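PDB 7DIE: ferritin from Mycoplasma penetrans, which assembles into a 24-subunit shell and probably takes up, oxidises and stores iron through atypical ferroxidase centres. Local coordinates for residues N28-Y42 / S81-V94. Sequence-based numbering, arbitrary orientation.
Sequences NLYFHLATVSKALGY and SVPELVSFETIQEV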
# COMPACT_ATOMS: atom_id res chain seq x y z
N ASN A 28 -0.36 -42.13 -25.45
CA ASN A 28 -1.28 -42.47 -26.54
C ASN A 28 -2.42 -43.35 -26.05
O ASN A 28 -3.58 -43.14 -26.44
CB ASN A 28 -0.52 -43.18 -27.66
CG ASN A 28 0.30 -42.21 -28.49
OD1 ASN A 28 -0.02 -41.02 -28.55
ND2 ASN A 28 1.35 -42.71 -29.16
N LEU A 29 -2.12 -44.35 -25.23
CA LEU A 29 -3.18 -45.19 -24.68
C LEU A 29 -4.12 -44.37 -23.79
O LEU A 29 -5.35 -44.50 -23.89
CB LEU A 29 -2.59 -46.37 -23.90
CG LEU A 29 -3.69 -47.22 -23.24
CD1 LEU A 29 -4.54 -47.95 -24.29
CD2 LEU A 29 -3.12 -48.20 -22.22
N TYR A 30 -3.57 -43.50 -22.95
CA TYR A 30 -4.41 -42.76 -22.01
C TYR A 30 -5.34 -41.79 -22.73
O TYR A 30 -6.49 -41.60 -22.33
CB TYR A 30 -3.55 -42.03 -20.96
CG TYR A 30 -2.73 -42.98 -20.11
CD1 TYR A 30 -3.11 -44.31 -19.97
CD2 TYR A 30 -1.55 -42.57 -19.48
CE1 TYR A 30 -2.36 -45.21 -19.22
CE2 TYR A 30 -0.78 -43.46 -18.71
CZ TYR A 30 -1.20 -44.79 -18.59
OH TYR A 30 -0.47 -45.70 -17.86
N PHE A 31 -4.86 -41.15 -23.81
CA PHE A 31 -5.78 -40.28 -24.55
C PHE A 31 -6.87 -41.10 -25.23
O PHE A 31 -8.03 -40.67 -25.30
CB PHE A 31 -5.00 -39.44 -25.56
CG PHE A 31 -4.13 -38.39 -24.91
CD1 PHE A 31 -4.67 -37.47 -24.02
CD2 PHE A 31 -2.77 -38.33 -25.18
CE1 PHE A 31 -3.88 -36.50 -23.41
CE2 PHE A 31 -1.96 -37.38 -24.57
CZ PHE A 31 -2.53 -36.45 -23.68
N HIS A 32 -6.53 -42.29 -25.75
CA HIS A 32 -7.55 -43.20 -26.25
C HIS A 32 -8.54 -43.57 -25.14
O HIS A 32 -9.77 -43.46 -25.32
CB HIS A 32 -6.89 -44.46 -26.83
CG HIS A 32 -7.85 -45.55 -27.17
ND1 HIS A 32 -8.76 -45.46 -28.21
CD2 HIS A 32 -8.06 -46.76 -26.60
CE1 HIS A 32 -9.48 -46.57 -28.26
NE2 HIS A 32 -9.07 -47.38 -27.30
N LEU A 33 -8.02 -43.99 -23.99
CA LEU A 33 -8.87 -44.40 -22.88
C LEU A 33 -9.71 -43.25 -22.35
O LEU A 33 -10.80 -43.47 -21.80
CB LEU A 33 -8.01 -45.00 -21.77
CG LEU A 33 -7.35 -46.33 -22.12
CD1 LEU A 33 -6.70 -46.96 -20.89
CD2 LEU A 33 -8.34 -47.30 -22.77
N ALA A 34 -9.23 -42.01 -22.48
CA ALA A 34 -10.07 -40.87 -22.12
C ALA A 34 -11.34 -40.84 -22.97
O ALA A 34 -12.44 -40.68 -22.45
CB ALA A 34 -9.29 -39.56 -22.26
N THR A 35 -11.21 -41.02 -24.29
CA THR A 35 -12.40 -40.99 -25.14
C THR A 35 -13.30 -42.19 -24.89
O THR A 35 -14.53 -42.07 -24.91
CB THR A 35 -12.01 -40.89 -26.63
OG1 THR A 35 -11.35 -42.09 -27.07
CG2 THR A 35 -11.08 -39.68 -26.86
N VAL A 36 -12.71 -43.36 -24.62
CA VAL A 36 -13.53 -44.53 -24.31
C VAL A 36 -14.29 -44.31 -23.01
O VAL A 36 -15.51 -44.54 -22.93
CB VAL A 36 -12.65 -45.79 -24.23
CG1 VAL A 36 -13.49 -46.98 -23.73
CG2 VAL A 36 -12.01 -46.07 -25.61
N SER A 37 -13.59 -43.84 -21.97
CA SER A 37 -14.20 -43.59 -20.67
C SER A 37 -15.36 -42.62 -20.79
O SER A 37 -16.44 -42.82 -20.20
CB SER A 37 -13.15 -43.03 -19.70
OG SER A 37 -12.13 -43.98 -19.42
N LYS A 38 -15.16 -41.53 -21.54
CA LYS A 38 -16.22 -40.53 -21.71
C LYS A 38 -17.43 -41.15 -22.40
O LYS A 38 -18.58 -40.93 -21.98
CB LYS A 38 -15.69 -39.35 -22.52
CG LYS A 38 -16.74 -38.25 -22.78
CD LYS A 38 -17.19 -37.62 -21.48
CE LYS A 38 -18.29 -36.57 -21.71
NZ LYS A 38 -18.90 -36.13 -20.40
N ALA A 39 -17.20 -41.92 -23.46
CA ALA A 39 -18.30 -42.55 -24.19
C ALA A 39 -19.05 -43.54 -23.32
O ALA A 39 -20.24 -43.80 -23.55
CB ALA A 39 -17.76 -43.23 -25.44
N LEU A 40 -18.38 -44.12 -22.33
CA LEU A 40 -19.02 -45.01 -21.37
C LEU A 40 -19.77 -44.26 -20.28
O LEU A 40 -20.43 -44.90 -19.46
CB LEU A 40 -17.98 -45.94 -20.73
CG LEU A 40 -17.39 -47.02 -21.63
CD1 LEU A 40 -16.20 -47.70 -20.94
CD2 LEU A 40 -18.46 -48.04 -22.02
N GLY A 41 -19.68 -42.93 -20.25
CA GLY A 41 -20.40 -42.14 -19.28
C GLY A 41 -19.58 -41.61 -18.12
O GLY A 41 -20.16 -41.07 -17.18
N TYR A 42 -18.25 -41.75 -18.17
CA TYR A 42 -17.37 -41.43 -17.05
C TYR A 42 -16.56 -40.18 -17.39
O TYR A 42 -15.39 -40.26 -17.78
CB TYR A 42 -16.45 -42.62 -16.73
CG TYR A 42 -17.22 -43.79 -16.16
CD1 TYR A 42 -17.82 -44.74 -17.00
CD2 TYR A 42 -17.36 -43.95 -14.79
CE1 TYR A 42 -18.53 -45.82 -16.46
CE2 TYR A 42 -18.06 -45.01 -14.25
CZ TYR A 42 -18.65 -45.93 -15.08
OH TYR A 42 -19.35 -46.97 -14.51
N SER A 81 5.77 -46.87 -29.87
CA SER A 81 4.94 -45.80 -29.33
C SER A 81 3.45 -45.98 -29.58
O SER A 81 2.66 -45.21 -29.02
CB SER A 81 5.38 -44.46 -29.93
OG SER A 81 4.97 -44.36 -31.30
N VAL A 82 3.04 -46.93 -30.42
CA VAL A 82 1.65 -47.08 -30.82
C VAL A 82 1.04 -48.21 -29.98
O VAL A 82 1.49 -49.36 -30.11
CB VAL A 82 1.52 -47.38 -32.32
CG1 VAL A 82 0.06 -47.58 -32.70
CG2 VAL A 82 2.14 -46.24 -33.12
N PRO A 83 0.04 -47.94 -29.14
CA PRO A 83 -0.48 -49.00 -28.27
C PRO A 83 -1.36 -49.97 -29.04
O PRO A 83 -2.02 -49.61 -30.01
CB PRO A 83 -1.30 -48.23 -27.22
CG PRO A 83 -1.66 -46.97 -27.87
CD PRO A 83 -0.57 -46.63 -28.85
N GLU A 84 -1.31 -51.23 -28.62
CA GLU A 84 -2.19 -52.26 -29.18
C GLU A 84 -3.58 -52.10 -28.58
O GLU A 84 -3.75 -52.27 -27.37
CB GLU A 84 -1.63 -53.65 -28.89
CG GLU A 84 -0.50 -54.06 -29.81
CD GLU A 84 -0.99 -54.85 -31.02
OE1 GLU A 84 -1.24 -56.06 -30.87
OE2 GLU A 84 -1.14 -54.25 -32.11
N LEU A 85 -4.56 -51.79 -29.42
CA LEU A 85 -5.90 -51.45 -28.94
C LEU A 85 -6.80 -52.69 -28.99
O LEU A 85 -6.94 -53.32 -30.04
CB LEU A 85 -6.51 -50.33 -29.78
CG LEU A 85 -5.87 -48.94 -29.70
CD1 LEU A 85 -6.88 -47.87 -30.13
CD2 LEU A 85 -5.31 -48.64 -28.30
N VAL A 86 -7.40 -53.02 -27.85
CA VAL A 86 -8.46 -54.01 -27.79
C VAL A 86 -9.78 -53.28 -27.60
O VAL A 86 -9.83 -52.08 -27.35
CB VAL A 86 -8.20 -55.05 -26.67
CG1 VAL A 86 -6.76 -55.57 -26.74
CG2 VAL A 86 -8.50 -54.46 -25.30
N SER A 87 -10.88 -54.01 -27.75
CA SER A 87 -12.19 -53.42 -27.52
C SER A 87 -12.49 -53.39 -26.03
O SER A 87 -12.17 -54.33 -25.30
CB SER A 87 -13.27 -54.22 -28.26
OG SER A 87 -13.87 -55.16 -27.38
N PHE A 88 -13.11 -52.30 -25.58
CA PHE A 88 -13.49 -52.14 -24.18
C PHE A 88 -15.00 -52.02 -24.09
O PHE A 88 -15.61 -51.21 -24.79
CB PHE A 88 -12.80 -50.92 -23.57
CG PHE A 88 -11.32 -50.96 -23.67
CD1 PHE A 88 -10.58 -51.81 -22.87
CD2 PHE A 88 -10.65 -50.18 -24.60
CE1 PHE A 88 -9.21 -51.86 -22.97
CE2 PHE A 88 -9.28 -50.23 -24.71
CZ PHE A 88 -8.56 -51.07 -23.89
N GLU A 89 -15.61 -52.85 -23.24
CA GLU A 89 -17.04 -52.74 -23.02
C GLU A 89 -17.41 -52.16 -21.66
O GLU A 89 -18.54 -51.69 -21.51
CB GLU A 89 -17.71 -54.11 -23.19
CG GLU A 89 -17.69 -54.58 -24.64
CD GLU A 89 -18.68 -55.69 -24.91
OE1 GLU A 89 -19.89 -55.48 -24.70
OE2 GLU A 89 -18.23 -56.77 -25.35
N THR A 90 -16.49 -52.15 -20.69
CA THR A 90 -16.77 -51.66 -19.35
C THR A 90 -15.63 -50.77 -18.87
O THR A 90 -14.50 -50.86 -19.36
CB THR A 90 -16.93 -52.80 -18.32
OG1 THR A 90 -15.66 -53.43 -18.11
CG2 THR A 90 -17.97 -53.83 -18.78
N ILE A 91 -15.95 -49.91 -17.90
CA ILE A 91 -14.91 -49.07 -17.31
C ILE A 91 -13.90 -49.92 -16.54
O ILE A 91 -12.74 -49.50 -16.36
CB ILE A 91 -15.57 -47.99 -16.44
CG1 ILE A 91 -14.59 -46.84 -16.16
CG2 ILE A 91 -16.10 -48.58 -15.14
CD1 ILE A 91 -14.17 -46.06 -17.40
N GLN A 92 -14.29 -51.11 -16.08
CA GLN A 92 -13.33 -52.03 -15.47
C GLN A 92 -12.28 -52.49 -16.48
O GLN A 92 -11.08 -52.57 -16.16
CB GLN A 92 -14.06 -53.23 -14.86
CG GLN A 92 -14.83 -52.90 -13.56
CD GLN A 92 -16.12 -52.14 -13.83
OE1 GLN A 92 -16.72 -52.28 -14.88
NE2 GLN A 92 -16.55 -51.32 -12.86
N GLU A 93 -12.70 -52.82 -17.70
CA GLU A 93 -11.75 -53.24 -18.72
C GLU A 93 -10.81 -52.10 -19.11
O GLU A 93 -9.64 -52.34 -19.40
CB GLU A 93 -12.49 -53.76 -19.96
CG GLU A 93 -13.12 -55.12 -19.72
CD GLU A 93 -14.06 -55.52 -20.83
OE1 GLU A 93 -14.28 -54.71 -21.74
OE2 GLU A 93 -14.59 -56.65 -20.77
N VAL A 94 -11.33 -50.86 -19.12
CA VAL A 94 -10.48 -49.69 -19.37
C VAL A 94 -9.38 -49.59 -18.32
O VAL A 94 -8.21 -49.37 -18.65
CB VAL A 94 -11.34 -48.42 -19.40
CG1 VAL A 94 -10.45 -47.17 -19.29
CG2 VAL A 94 -12.17 -48.38 -20.67
O HOH W 1 3.11 -42.17 -31.70
O HOH W 2 -10.57 -49.77 -28.08
O HOH W 3 -18.95 -49.47 -13.31
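Leu85, in the loop 81-90, sets CD1 over the centre of the His32 imidazole on helix 10-39 of the ferritin four-helix bundle, 3.5 Å from the ring centroid and 12° off the normal. Ile91, opening helix 91-118, does likewise to Tyr42 in the turn after helix 10-39: chi1 -162° sets CG1 3.9 Å above the ring centre, and the turn at chi2 (65°) brings CD1 to Ser37 OG. Between these rings the packing is aliphatic and aromatic: Leu33 CD2 meets Phe88 CE2 at 3.6 Å, crossing nearly at a right angle, while Val36 CG1 touches Val94 CG2. Phe88 also turns its edge to His32 NE2.

Polar links are sparse. Asn28 ND2 donates to Ser81 O (2.8 Å), almost within its own amide plane, and a water joins ND2 to Ser81 OG, which also hydrogen-bonds Asn78 O. A second water meets His32 NE2; a third connects Tyr42 OH with Gln92 NE2. His32 ND1 hydrogen-bonds Leu75 O of a second subunit.

With Leu85 over one face, Val36 CG2 near the other and both nitrogens engaged, the imidazole is probably held in one orientation, coupling the extended crossover loop to a subunit interface through a largely apolar contact.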